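Local coordinates for phosphotriesterase family protein (Listeria monocytogenes serotype 4b str. H7858, PDB 3PNZ), which probably hydrolyses phosphorylated sugar lactones, as a two-zinc lactonase with the amidohydrolase fold, at residues R5-D10 with D77-S82; D51-A56 with K83-Q88; E121-T126 with E167-A172; R175-T180 with E204-E209. All blocks are in the same frame, centred on the assembly; numbering follows the deposited sequence.

Overall arrangement
The contacts join helices of the beta/alpha barrel to one another, to loops and to an N-terminal hairpin. Interactions 1 and 2 share helix 75-85, centres 11 Å apart, and are linked where Ser82 OG bonds Ile87 O. Interactions 3 and 4 share helix 164-180, centres 17 Å apart, and are joined by an Arg171-Glu204 salt bridge. Interaction 2 lies across the chain's centre from 3 and 4. Two zinc ions are held by His22, His24, His187, His215, Asp272 and carboxylated Lys154; the side chains of Val78 and Thr169 are each about 13 Å from a zinc. Bound phosphate, probably from the crystallisation liquor, is about 4 Å from the Lys168 side chain and 5 Å from that of Arg175.

Interaction 1: R5-D10 with D77-S82; sequences RTFYGD and DVAQIS
First torsions of -87° at Phe7 and -78° at Tyr8 lay two consecutive aromatic rings against one side of helix 75-85; in Tyr8 the ring stands opposite the carbonyl carbon and beside the backbone N. Phe7 meets the helix near Ala79, presenting CD2 in its ring edge to Ala79 CA at 3.8 Å. Phe7 CE2 also reaches Val78 CG1 at 3.7 Å, obliquely to the ring, the two side chains crossing at about a right angle. Tyr8 comes in edge-on, with Ala79 O close to its ring plane. Its hydroxyl, Tyr8 OH, makes a weak hydrogen bond to Ala79 O at 3.4 Å. Further back on the same edge, Tyr8 CD2 rests 3.7 Å from Ser82 OG, a hydroxyl already bonded to Ile87 O. Tyr148 meets the Tyr8 ring edge-to-face, while the backbone of Phe7 bonds that of Ile89 in barrel strand 88-92. Behind the turn, Gly9 O accepts from both Thr6 OG1 (2.7 Å) and Thr6 N. These features describe an N-terminal two-stranded beta hairpin with a type I turn from Thr6 to Gly9, packed by its turn aromatics on a helix of a beta/alpha barrel.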
loop_
_atom_site.group_PDB
_atom_site.type_symbol
_atom_site.label_atom_id
_atom_site.label_comp_id
_atom_site.label_asym_id
_atom_site.label_seq_id
_atom_site.Cartn_x
_atom_site.Cartn_y
_atom_site.Cartn_z
ATOM N N ARG A 5 12.037 2.461 6.681
ATOM C CA ARG A 5 12.759 3.142 5.616
ATOM C C ARG A 5 11.862 4.136 4.890
ATOM O O ARG A 5 10.918 3.751 4.188
ATOM C CB ARG A 5 13.363 2.130 4.635
ATOM C CG ARG A 5 14.030 2.746 3.424
ATOM C CD ARG A 5 15.120 1.840 2.853
ATOM N NE ARG A 5 16.197 1.654 3.828
ATOM C CZ ARG A 5 17.218 0.818 3.681
ATOM N NH1 ARG A 5 17.330 0.073 2.590
ATOM N NH2 ARG A 5 18.129 0.722 4.640
ATOM N N THR A 6 12.149 5.420 5.088
ATOM C CA THR A 6 11.399 6.489 4.430
ATOM C C THR A 6 12.258 7.127 3.340
ATOM O O THR A 6 13.454 6.875 3.253
ATOM C CB THR A 6 10.949 7.593 5.415
ATOM O OG1 THR A 6 12.070 8.406 5.779
ATOM C CG2 THR A 6 10.292 7.001 6.674
ATOM N N PHE A 7 11.638 7.954 2.504
ATOM C CA PHE A 7 12.350 8.636 1.432
ATOM C C PHE A 7 13.549 9.421 1.959
ATOM O O PHE A 7 14.566 9.523 1.277
ATOM C CB PHE A 7 11.418 9.592 0.689
ATOM C CG PHE A 7 10.652 8.949 -0.439
ATOM C CD1 PHE A 7 10.511 7.572 -0.507
ATOM C CD2 PHE A 7 10.085 9.728 -1.436
ATOM C CE1 PHE A 7 9.809 6.984 -1.553
ATOM C CE2 PHE A 7 9.375 9.151 -2.476
ATOM C CZ PHE A 7 9.237 7.781 -2.535
ATOM N N TYR A 8 13.423 9.980 3.157
ATOM C CA TYR A 8 14.491 10.824 3.701
ATOM C C TYR A 8 15.242 10.209 4.882
ATOM O O TYR A 8 15.812 10.927 5.709
ATOM C CB TYR A 8 13.964 12.219 4.047
ATOM C CG TYR A 8 13.815 13.081 2.819
ATOM C CD1 TYR A 8 14.924 13.689 2.241
ATOM C CD2 TYR A 8 12.574 13.271 2.221
ATOM C CE1 TYR A 8 14.803 14.466 1.107
ATOM C CE2 TYR A 8 12.442 14.054 1.084
ATOM C CZ TYR A 8 13.562 14.650 0.535
ATOM O OH TYR A 8 13.450 15.428 -0.595
ATOM N N GLY A 9 15.265 8.883 4.946
ATOM C CA GLY A 9 16.101 8.197 5.920
ATOM C C GLY A 9 15.408 7.065 6.657
ATOM O O GLY A 9 14.175 6.929 6.615
ATOM N N ASP A 10 16.207 6.245 7.334
ATOM C CA ASP A 10 15.674 5.180 8.170
ATOM C C ASP A 10 15.387 5.742 9.557
ATOM O O ASP A 10 16.251 6.372 10.172
ATOM C CB ASP A 10 16.656 4.008 8.240
ATOM C CG ASP A 10 16.955 3.413 6.868
ATOM O OD1 ASP A 10 16.134 3.586 5.935
ATOM O OD2 ASP A 10 18.014 2.770 6.716
ATOM N N ASP A 77 8.566 14.002 -7.501
ATOM C CA ASP A 77 7.477 14.872 -7.061
ATOM C C ASP A 77 7.039 14.508 -5.646
ATOM O O ASP A 77 6.783 15.377 -4.818
ATOM C CB ASP A 77 6.277 14.768 -8.013
ATOM C CG ASP A 77 6.542 15.403 -9.372
ATOM O OD1 ASP A 77 6.979 16.574 -9.411
ATOM O OD2 ASP A 77 6.301 14.739 -10.402
ATOM N N VAL A 78 6.933 13.212 -5.379
ATOM C CA VAL A 78 6.558 12.756 -4.045
ATOM C C VAL A 78 7.621 13.145 -3.012
ATOM O O VAL A 78 7.299 13.584 -1.911
ATOM C CB VAL A 78 6.287 11.235 -4.031
ATOM C CG1 VAL A 78 6.024 10.743 -2.615
ATOM C CG2 VAL A 78 5.098 10.912 -4.944
ATOM N N ALA A 79 8.890 12.995 -3.376
ATOM C CA ALA A 79 9.978 13.409 -2.494
ATOM C C ALA A 79 9.893 14.903 -2.193
ATOM O O ALA A 79 10.076 15.324 -1.053
ATOM C CB ALA A 79 11.336 13.055 -3.107
ATOM N N GLN A 80 9.591 15.703 -3.213
ATOM C CA GLN A 80 9.472 17.145 -3.020
ATOM C C GLN A 80 8.312 17.490 -2.085
ATOM O O GLN A 80 8.426 18.374 -1.240
ATOM C CB GLN A 80 9.324 17.868 -4.363
ATOM C CG GLN A 80 9.354 19.381 -4.238
ATOM C CD GLN A 80 10.694 19.890 -3.731
ATOM O OE1 GLN A 80 11.737 19.283 -3.986
ATOM N NE2 GLN A 80 10.672 21.002 -3.003
ATOM N N ILE A 81 7.198 16.773 -2.222
ATOM C CA ILE A 81 6.058 16.973 -1.333
ATOM C C ILE A 81 6.422 16.645 0.113
ATOM O O ILE A 81 6.082 17.388 1.035
ATOM C CB ILE A 81 4.851 16.115 -1.778
ATOM C CG1 ILE A 81 4.354 16.586 -3.152
ATOM C CG2 ILE A 81 3.731 16.195 -0.753
ATOM C CD1 ILE A 81 3.227 15.736 -3.750
ATOM N N SER A 82 7.113 15.524 0.303
ATOM C CA SER A 82 7.593 15.133 1.622
ATOM C C SER A 82 8.436 16.255 2.229
ATOM O O SER A 82 8.206 16.680 3.362
ATOM C CB SER A 82 8.431 13.860 1.527
ATOM O OG SER A 82 8.876 13.450 2.810
#

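Interaction 2: D51-A56 with K83-Q88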
loop_
_atom_site.group_PDB
_atom_site.type_symbol
_atom_site.label_atom_id
_atom_site.label_comp_id
_atom_site.label_asym_id
_atom_site.label_seq_id
_atom_site.Cartn_x
_atom_site.Cartn_y
_atom_site.Cartn_z
ATOM N N ASP A 51 -3.461 18.284 -0.433
ATOM C CA ASP A 51 -4.082 17.228 0.371
ATOM C C ASP A 51 -3.128 16.691 1.447
ATOM O O ASP A 51 -3.516 16.497 2.598
ATOM C CB ASP A 51 -4.581 16.076 -0.505
ATOM C CG ASP A 51 -5.983 16.324 -1.061
ATOM O OD1 ASP A 51 -6.942 15.642 -0.617
ATOM O OD2 ASP A 51 -6.122 17.198 -1.942
ATOM N N VAL A 52 -1.883 16.439 1.069
ATOM C CA VAL A 52 -0.900 15.966 2.039
ATOM C C VAL A 52 -0.738 16.995 3.167
ATOM O O VAL A 52 -0.613 16.640 4.343
ATOM C CB VAL A 52 0.455 15.656 1.368
ATOM C CG1 VAL A 52 1.504 15.267 2.415
ATOM C CG2 VAL A 52 0.287 14.549 0.342
ATOM N N GLN A 53 -0.768 18.275 2.811
ATOM C CA GLN A 53 -0.701 19.331 3.820
ATOM C C GLN A 53 -1.911 19.310 4.762
ATOM O O GLN A 53 -1.773 19.566 5.954
ATOM C CB GLN A 53 -0.541 20.707 3.167
ATOM C CG GLN A 53 -0.251 21.838 4.151
ATOM C CD GLN A 53 1.089 21.666 4.858
ATOM O OE1 GLN A 53 2.141 21.612 4.218
ATOM N NE2 GLN A 53 1.051 21.568 6.176
ATOM N N ASP A 54 -3.099 19.002 4.237
ATOM C CA ASP A 54 -4.269 18.849 5.098
ATOM C C ASP A 54 -4.026 17.756 6.140
ATOM O O ASP A 54 -4.369 17.908 7.313
ATOM C CB ASP A 54 -5.511 18.491 4.281
ATOM C CG ASP A 54 -6.039 19.655 3.465
ATOM O OD1 ASP A 54 -5.781 20.822 3.838
ATOM O OD2 ASP A 54 -6.726 19.398 2.451
ATOM N N PHE A 55 -3.461 16.642 5.687
ATOM C CA PHE A 55 -3.124 15.513 6.555
ATOM C C PHE A 55 -2.162 15.988 7.640
ATOM O O PHE A 55 -2.384 15.764 8.826
ATOM C CB PHE A 55 -2.498 14.410 5.699
ATOM C CG PHE A 55 -2.052 13.184 6.462
ATOM C CD1 PHE A 55 -2.971 12.356 7.093
ATOM C CD2 PHE A 55 -0.708 12.821 6.472
ATOM C CE1 PHE A 55 -2.553 11.206 7.765
ATOM C CE2 PHE A 55 -0.279 11.680 7.137
ATOM C CZ PHE A 55 -1.206 10.867 7.784
ATOM N N ALA A 56 -1.106 16.667 7.221
ATOM C CA ALA A 56 -0.134 17.217 8.162
ATOM C C ALA A 56 -0.809 18.135 9.184
ATOM O O ALA A 56 -0.551 18.037 10.388
ATOM C CB ALA A 56 0.959 17.958 7.410
ATOM N N LYS A 83 9.407 16.730 1.461
ATOM C CA LYS A 83 10.268 17.816 1.921
ATOM C C LYS A 83 9.477 19.054 2.346
ATOM O O LYS A 83 9.712 19.609 3.420
ATOM C CB LYS A 83 11.280 18.188 0.839
ATOM C CG LYS A 83 12.122 19.406 1.193
ATOM C CD LYS A 83 13.537 19.281 0.659
ATOM C CE LYS A 83 13.569 19.245 -0.857
ATOM N NZ LYS A 83 14.973 19.374 -1.355
ATOM N N GLU A 84 8.535 19.481 1.510
ATOM C CA GLU A 84 7.784 20.711 1.769
ATOM C C GLU A 84 6.752 20.602 2.894
ATOM O O GLU A 84 6.524 21.565 3.622
ATOM C CB GLU A 84 7.128 21.242 0.486
ATOM C CG GLU A 84 8.111 21.656 -0.602
ATOM C CD GLU A 84 7.435 22.374 -1.757
ATOM O OE1 GLU A 84 6.486 23.144 -1.501
ATOM O OE2 GLU A 84 7.852 22.167 -2.917
ATOM N N THR A 85 6.130 19.436 3.051
ATOM C CA THR A 85 5.084 19.283 4.056
ATOM C C THR A 85 5.585 18.722 5.378
ATOM O O THR A 85 4.933 18.879 6.410
ATOM C CB THR A 85 3.981 18.325 3.569
ATOM O OG1 THR A 85 4.545 17.021 3.380
ATOM C CG2 THR A 85 3.374 18.818 2.266
ATOM N N GLY A 86 6.721 18.036 5.341
ATOM C CA GLY A 86 7.244 17.378 6.524
ATOM C C GLY A 86 6.685 15.978 6.742
ATOM O O GLY A 86 7.060 15.297 7.701
ATOM N N ILE A 87 5.783 15.541 5.865
ATOM C CA ILE A 87 5.200 14.203 5.986
ATOM C C ILE A 87 6.203 13.155 5.535
ATOM O O ILE A 87 6.792 13.264 4.462
ATOM C CB ILE A 87 3.899 14.069 5.153
ATOM C CG1 ILE A 87 2.837 15.039 5.674
ATOM C CG2 ILE A 87 3.381 12.622 5.165
ATOM C CD1 ILE A 87 2.468 14.816 7.120
ATOM N N GLN A 88 6.401 12.141 6.368
ATOM C CA GLN A 88 7.297 11.039 6.035
ATOM C C GLN A 88 6.633 10.124 5.019
ATOM O O GLN A 88 5.446 9.814 5.143
ATOM C CB GLN A 88 7.665 10.275 7.306
ATOM C CG GLN A 88 8.412 11.168 8.299
ATOM C CD GLN A 88 8.561 10.576 9.688
ATOM O OE1 GLN A 88 9.558 10.829 10.371
ATOM N NE2 GLN A 88 7.572 9.810 10.126
HETATM O O HOH W 1 3.612 20.927 7.529
HETATM O O HOH W 2 4.454 23.114 4.965
#
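Ile87 points its side chain at helix 45-57, lying obliquely against Val52 and Phe55. Its CG1 branch, opposite its own carbonyl carbon (chi1 -63°), carries the contact: Ile87 CG1 is 3.5 Å from Val52 CG1. The end methyl, Ile87 CD1, presses on Ala56 CB at 3.5 Å, tighter than ordinary van der Waals packing, and also meets Phe55 CD2 at 3.8 Å. Thr85 crosses Val52 at about a right angle, whereas it slides antiparallel past Gln53, with Thr85 CG2 3.6 Å from Gln53 OE1. With chi1 at 63°, Thr85 OG1 accepts Ile87 N at 3.1 Å in an ST turn that begins on the last residue of the helix, and also bonds Ile81 O. Gly86, with positive phi, turns the chain toward strand 88-92. Gln53 spans the gap through two waters: water 1 accepts from Gln53 NE2 and donates to Thr85 O at 2.7 Å, and water 2 donates to Gln53 OE1 and to Glu84 O. Asp57 also holds NE2. Helix 45-57 thus packs by hydrocarbon mainly on Ile87, in the loop to strand 88-92, with no direct hydrogen bond between segments: Glu84 O and Thr85 O accept from waters the Gln53 amide also holds.

Interaction 3: E121-T126 with E167-A172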
loop_
_atom_site.group_PDB
_atom_site.type_symbol
_atom_site.label_atom_id
_atom_site.label_comp_id
_atom_site.label_asym_id
_atom_site.label_seq_id
_atom_site.Cartn_x
_atom_site.Cartn_y
_atom_site.Cartn_z
ATOM N N GLU A 121 6.174 -7.787 -21.404
ATOM C CA GLU A 121 7.327 -8.304 -22.129
ATOM C C GLU A 121 8.512 -8.454 -21.178
ATOM O O GLU A 121 9.197 -9.476 -21.177
ATOM C CB GLU A 121 7.696 -7.410 -23.311
ATOM C CG GLU A 121 8.797 -8.017 -24.183
ATOM C CD GLU A 121 9.235 -7.115 -25.327
ATOM O OE1 GLU A 121 9.575 -7.654 -26.403
ATOM O OE2 GLU A 121 9.243 -5.876 -25.155
ATOM N N TRP A 122 8.735 -7.427 -20.365
ATOM C CA TRP A 122 9.801 -7.434 -19.371
ATOM C C TRP A 122 9.679 -8.624 -18.432
ATOM O O TRP A 122 10.609 -9.414 -18.284
ATOM C CB TRP A 122 9.782 -6.124 -18.583
ATOM C CG TRP A 122 10.599 -6.120 -17.317
ATOM C CD1 TRP A 122 11.860 -6.625 -17.142
ATOM C CD2 TRP A 122 10.216 -5.551 -16.059
ATOM N NE1 TRP A 122 12.276 -6.415 -15.845
ATOM C CE2 TRP A 122 11.285 -5.759 -15.161
ATOM C CE3 TRP A 122 9.065 -4.902 -15.599
ATOM C CZ2 TRP A 122 11.240 -5.331 -13.835
ATOM C CZ3 TRP A 122 9.020 -4.479 -14.281
ATOM C CH2 TRP A 122 10.104 -4.694 -13.414
ATOM N N ILE A 123 8.513 -8.758 -17.808
ATOM C CA ILE A 123 8.313 -9.766 -16.780
ATOM C C ILE A 123 8.346 -11.180 -17.352
ATOM O O ILE A 123 8.888 -12.094 -16.733
ATOM C CB ILE A 123 7.017 -9.492 -15.991
ATOM C CG1 ILE A 123 7.165 -8.171 -15.226
ATOM C CG2 ILE A 123 6.707 -10.652 -15.055
ATOM C CD1 ILE A 123 5.872 -7.595 -14.670
ATOM N N GLU A 124 7.801 -11.348 -18.552
ATOM C CA GLU A 124 7.791 -12.652 -19.198
ATOM C C GLU A 124 9.206 -13.113 -19.561
ATOM O O GLU A 124 9.540 -14.291 -19.428
ATOM C CB GLU A 124 6.896 -12.619 -20.444
ATOM C CG GLU A 124 6.901 -13.906 -21.248
ATOM C CD GLU A 124 6.462 -15.112 -20.433
ATOM O OE1 GLU A 124 5.239 -15.277 -20.232
ATOM O OE2 GLU A 124 7.336 -15.898 -19.999
ATOM N N ASN A 125 10.043 -12.174 -19.989
ATOM C CA ASN A 125 11.357 -12.518 -20.525
ATOM C C ASN A 125 12.536 -12.302 -19.580
ATOM O O ASN A 125 13.694 -12.344 -19.996
ATOM C CB ASN A 125 11.581 -11.791 -21.850
ATOM C CG ASN A 125 10.611 -12.245 -22.924
ATOM O OD1 ASN A 125 10.748 -13.338 -23.475
ATOM N ND2 ASN A 125 9.616 -11.416 -23.215
ATOM N N THR A 126 12.241 -12.091 -18.302
ATOM C CA THR A 126 13.271 -11.874 -17.298
ATOM C C THR A 126 13.171 -12.973 -16.250
ATOM O O THR A 126 12.069 -13.350 -15.848
ATOM C CB THR A 126 13.105 -10.490 -16.646
ATOM O OG1 THR A 126 13.210 -9.478 -17.654
ATOM C CG2 THR A 126 14.152 -10.251 -15.571
ATOM N N GLU A 167 2.419 -15.293 -10.081
ATOM C CA GLU A 167 3.116 -16.162 -9.146
ATOM C C GLU A 167 4.626 -15.943 -9.193
ATOM O O GLU A 167 5.298 -15.925 -8.156
ATOM C CB GLU A 167 2.804 -17.629 -9.452
ATOM C CG GLU A 167 3.560 -18.603 -8.578
ATOM C CD GLU A 167 3.246 -20.044 -8.913
ATOM O OE1 GLU A 167 2.150 -20.300 -9.457
ATOM O OE2 GLU A 167 4.089 -20.917 -8.638
ATOM N N LYS A 168 5.148 -15.812 -10.406
ATOM C CA LYS A 168 6.556 -15.482 -10.612
ATOM C C LYS A 168 6.940 -14.216 -9.842
ATOM O O LYS A 168 7.977 -14.189 -9.159
ATOM C CB LYS A 168 6.835 -15.303 -12.105
ATOM C CG LYS A 168 8.294 -15.019 -12.471
ATOM C CD LYS A 168 8.390 -14.700 -13.973
ATOM C CE LYS A 168 9.775 -14.977 -14.541
ATOM N NZ LYS A 168 9.791 -14.775 -16.017
ATOM N N THR A 169 6.123 -13.168 -9.944
ATOM C CA THR A 169 6.423 -11.938 -9.207
ATOM C C THR A 169 6.317 -12.121 -7.691
ATOM O O THR A 169 7.067 -11.497 -6.940
ATOM C CB THR A 169 5.596 -10.711 -9.663
ATOM O OG1 THR A 169 4.209 -10.918 -9.370
ATOM C CG2 THR A 169 5.777 -10.454 -11.159
ATOM N N ILE A 170 5.398 -12.964 -7.231
ATOM C CA ILE A 170 5.316 -13.223 -5.795
ATOM C C ILE A 170 6.625 -13.826 -5.302
ATOM O O ILE A 170 7.166 -13.405 -4.281
ATOM C CB ILE A 170 4.162 -14.182 -5.412
ATOM C CG1 ILE A 170 2.814 -13.618 -5.880
ATOM C CG2 ILE A 170 4.167 -14.428 -3.896
ATOM C CD1 ILE A 170 1.623 -14.512 -5.505
ATOM N N ARG A 171 7.134 -14.814 -6.033
ATOM C CA ARG A 171 8.376 -15.468 -5.636
ATOM C C ARG A 171 9.558 -14.494 -5.715
ATOM O O ARG A 171 10.416 -14.499 -4.841
ATOM C CB ARG A 171 8.623 -16.743 -6.458
ATOM C CG ARG A 171 7.519 -17.774 -6.290
ATOM C CD ARG A 171 7.865 -19.125 -6.918
ATOM N NE ARG A 171 6.683 -19.986 -6.990
ATOM C CZ ARG A 171 6.246 -20.741 -5.990
ATOM N NH1 ARG A 171 6.890 -20.759 -4.831
ATOM N NH2 ARG A 171 5.161 -21.491 -6.149
ATOM N N ALA A 172 9.577 -13.639 -6.734
ATOM C CA ALA A 172 10.648 -12.645 -6.878
ATOM C C ALA A 172 10.653 -11.695 -5.680
ATOM O O ALA A 172 11.705 -11.357 -5.133
ATOM C CB ALA A 172 10.477 -11.861 -8.173
HETATM O O HOH W 3 8.219 -17.003 -16.953
#
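The C-terminal end of helix 119-124, where the chain leaves helical geometry at Asn125, is gripped by a lysine from barrel helix 164-180. Lys168 stretches out fully, CG anti to the backbone N (chi1 -177°) and the chain extended beyond it, so that its ammonium lies among the outgoing carbonyls. Lys168 NZ donates to Ile123 O at 2.9 Å, approaching almost straight on to the C=O, and to Thr126 O at 2.7 Å, where the donor is tilted 26° from the carbonyl plane. Glu124 O, between them in sequence, takes no bond from the lysine because the angle is poor. Water 3 accepts from Lys168 NZ at 2.9 Å and donates only weakly to Glu124 OE2, which stays 4.8 Å from Lys168 NZ. The helix end that offers these carbonyls is braced internally: Thr126 OG1 returns to Trp122 O at 2.7 Å, and Asn125 ND2 to Glu121 O at 2.8 Å. Deeper in, the packing is light, with Ile123 CG2 and Thr169 CG2 4.0 Å apart and their side chains crossing at about a right angle; Trp101 touches both residues. A phosphate ion, probably from the crystallisation liquor, lies about 4 Å from the Lys168 side chain. Two carbonyls and a water thus share one ammonium group, whose charge would be expected to suit the negative end of the helix dipole, tying a short surface helix to the barrel with little apolar burial.

Interaction 4: R175-T180 with E204-E209; sequences RAHHET and ENIPLE
Charge comes first: Arg175 takes Glu204 side-on in a two-bond salt bridge, one nitrogen to each carboxylate oxygen. The Glu204 chain bends at chi2 (-70°), which turns its carboxylate to Arg175. Arg175 NE reaches Glu204 OE1 at 2.9 Å in a nearly straight bond (175°), while Arg175 NH2 meets Glu204 OE2 at 3.0 Å from the syn side. Both oxygens lie near the guanidinium plane, yet the two flat groups are turned 41° apart, and Glu204 OE1 is met from above its carboxylate plane. The same Glu204 OE2 also pairs with Arg171, one turn earlier on helix 164-180. A hydrogen bond to the main chain follows: His178 NE2 donates to Glu204 O at 2.7 Å, in the imidazole plane and almost in line with the carbonyl. Asn205 O also lies at the ring edge, with His178 CE1 3.3 Å away. The apolar part is made by Ile206, whose CD1 sits over one face of His178 in a CH-pi contact, 3.9 Å from the ring centroid, and touches His177 CD2 at 3.6 Å. His177 itself is held by ND1 to Ala182 O. Asn205, with positive phi, is the C-prime residue of the Schellman motif that ends helix 194-203, so the contact fastens this helix terminus to the neighbouring barrel helix. Side chain and main chain of Glu204 are gripped by different residues of helix 164-180; two arginines on one carboxylate would probably stabilise its negative charge, and Ile206, which also touches Ile184, fills in beside the imidazoles.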
loop_
_atom_site.group_PDB
_atom_site.type_symbol
_atom_site.label_atom_id
_atom_site.label_comp_id
_atom_site.label_asym_id
_atom_site.label_seq_id
_atom_site.Cartn_x
_atom_site.Cartn_y
_atom_site.Cartn_z
ATOM N N ARG A 175 11.750 -13.400 -2.408
ATOM C CA ARG A 175 13.200 -13.530 -2.391
ATOM C C ARG A 175 13.881 -12.181 -2.170
ATOM O O ARG A 175 14.944 -12.114 -1.546
ATOM C CB ARG A 175 13.667 -14.250 -3.653
ATOM C CG ARG A 175 13.132 -15.683 -3.683
ATOM C CD ARG A 175 13.265 -16.340 -5.040
ATOM N NE ARG A 175 12.427 -17.533 -5.114
ATOM C CZ ARG A 175 12.386 -18.354 -6.162
ATOM N NH1 ARG A 175 13.146 -18.114 -7.224
ATOM N NH2 ARG A 175 11.588 -19.416 -6.140
ATOM N N ALA A 176 13.258 -11.104 -2.642
ATOM C CA ALA A 176 13.762 -9.762 -2.350
ATOM C C ALA A 176 13.623 -9.473 -0.860
ATOM O O ALA A 176 14.480 -8.815 -0.266
ATOM C CB ALA A 176 13.041 -8.704 -3.186
ATOM N N HIS A 177 12.549 -9.960 -0.242
ATOM C CA HIS A 177 12.445 -9.825 1.205
ATOM C C HIS A 177 13.593 -10.549 1.908
ATOM O O HIS A 177 14.178 -10.030 2.861
ATOM C CB HIS A 177 11.141 -10.368 1.773
ATOM C CG HIS A 177 11.230 -10.610 3.247
ATOM N ND1 HIS A 177 11.068 -9.602 4.172
ATOM C CD2 HIS A 177 11.557 -11.719 3.949
ATOM C CE1 HIS A 177 11.260 -10.090 5.385
ATOM N NE2 HIS A 177 11.562 -11.371 5.277
ATOM N N HIS A 178 13.894 -11.766 1.474
ATOM C CA HIS A 178 14.956 -12.517 2.144
ATOM C C HIS A 178 16.282 -11.753 2.109
ATOM O O HIS A 178 17.056 -11.797 3.070
ATOM C CB HIS A 178 15.109 -13.915 1.560
ATOM C CG HIS A 178 14.036 -14.861 1.999
ATOM N ND1 HIS A 178 13.789 -15.132 3.327
ATOM C CD2 HIS A 178 13.150 -15.601 1.291
ATOM C CE1 HIS A 178 12.796 -15.998 3.420
ATOM N NE2 HIS A 178 12.395 -16.302 2.200
ATOM N N GLU A 179 16.527 -11.044 1.012
ATOM C CA GLU A 179 17.771 -10.278 0.852
ATOM C C GLU A 179 17.809 -8.960 1.639
ATOM O O GLU A 179 18.861 -8.591 2.171
ATOM C CB GLU A 179 18.070 -10.024 -0.631
ATOM C CG GLU A 179 18.336 -11.298 -1.441
ATOM C CD GLU A 179 18.912 -11.030 -2.829
ATOM O OE1 GLU A 179 19.101 -9.849 -3.191
ATOM O OE2 GLU A 179 19.180 -12.007 -3.563
ATOM N N THR A 180 16.674 -8.263 1.722
ATOM C CA THR A 180 16.626 -6.904 2.281
ATOM C C THR A 180 15.984 -6.807 3.661
ATOM O O THR A 180 16.244 -5.854 4.402
ATOM C CB THR A 180 15.828 -5.957 1.367
ATOM O OG1 THR A 180 14.459 -6.399 1.303
ATOM C CG2 THR A 180 16.437 -5.918 -0.030
ATOM N N GLU A 204 7.902 -20.156 0.045
ATOM C CA GLU A 204 9.099 -19.325 -0.025
ATOM C C GLU A 204 9.670 -19.000 1.357
ATOM O O GLU A 204 10.548 -18.143 1.487
ATOM C CB GLU A 204 8.818 -18.029 -0.807
ATOM C CG GLU A 204 8.456 -18.259 -2.293
ATOM C CD GLU A 204 9.646 -18.737 -3.133
ATOM O OE1 GLU A 204 10.791 -18.331 -2.828
ATOM O OE2 GLU A 204 9.440 -19.517 -4.101
ATOM N N ASN A 205 9.157 -19.684 2.373
ATOM C CA ASN A 205 9.657 -19.559 3.742
ATOM C C ASN A 205 9.566 -18.148 4.311
ATOM O O ASN A 205 10.483 -17.680 5.015
ATOM C CB ASN A 205 11.084 -20.095 3.821
ATOM C CG ASN A 205 11.167 -21.558 3.418
ATOM O OD1 ASN A 205 10.422 -22.400 3.938
ATOM N ND2 ASN A 205 12.058 -21.870 2.478
ATOM N N ILE A 206 8.447 -17.485 4.026
ATOM C CA ILE A 206 8.183 -16.132 4.521
ATOM C C ILE A 206 7.275 -16.161 5.747
ATOM O O ILE A 206 6.138 -16.629 5.679
ATOM C CB ILE A 206 7.488 -15.267 3.426
ATOM C CG1 ILE A 206 8.374 -15.128 2.180
ATOM C CG2 ILE A 206 7.092 -13.895 3.981
ATOM C CD1 ILE A 206 9.578 -14.216 2.352
ATOM N N PRO A 207 7.774 -15.668 6.893
ATOM C CA PRO A 207 6.880 -15.518 8.045
ATOM C C PRO A 207 5.712 -14.588 7.706
ATOM O O PRO A 207 5.926 -13.469 7.231
ATOM C CB PRO A 207 7.784 -14.879 9.109
ATOM C CG PRO A 207 9.188 -15.289 8.702
ATOM C CD PRO A 207 9.154 -15.251 7.187
ATOM N N LEU A 208 4.489 -15.038 7.960
ATOM C CA LEU A 208 3.320 -14.316 7.466
ATOM C C LEU A 208 3.063 -12.999 8.188
ATOM O O LEU A 208 2.355 -12.119 7.669
ATOM C CB LEU A 208 2.083 -15.227 7.477
ATOM C CG LEU A 208 2.331 -16.452 6.581
ATOM C CD1 LEU A 208 1.274 -17.519 6.768
ATOM C CD2 LEU A 208 2.438 -16.014 5.125
ATOM N N GLU A 209 3.649 -12.831 9.376
ATOM C CA GLU A 209 3.502 -11.566 10.073
ATOM C C GLU A 209 4.350 -10.472 9.416
ATOM O O GLU A 209 4.294 -9.313 9.824
ATOM C CB GLU A 209 3.840 -11.702 11.566
ATOM C CG GLU A 209 5.304 -11.985 11.852
ATOM C CD GLU A 209 5.645 -13.468 11.928
ATOM O OE1 GLU A 209 6.656 -13.806 12.582
ATOM O OE2 GLU A 209 4.930 -14.309 11.339
#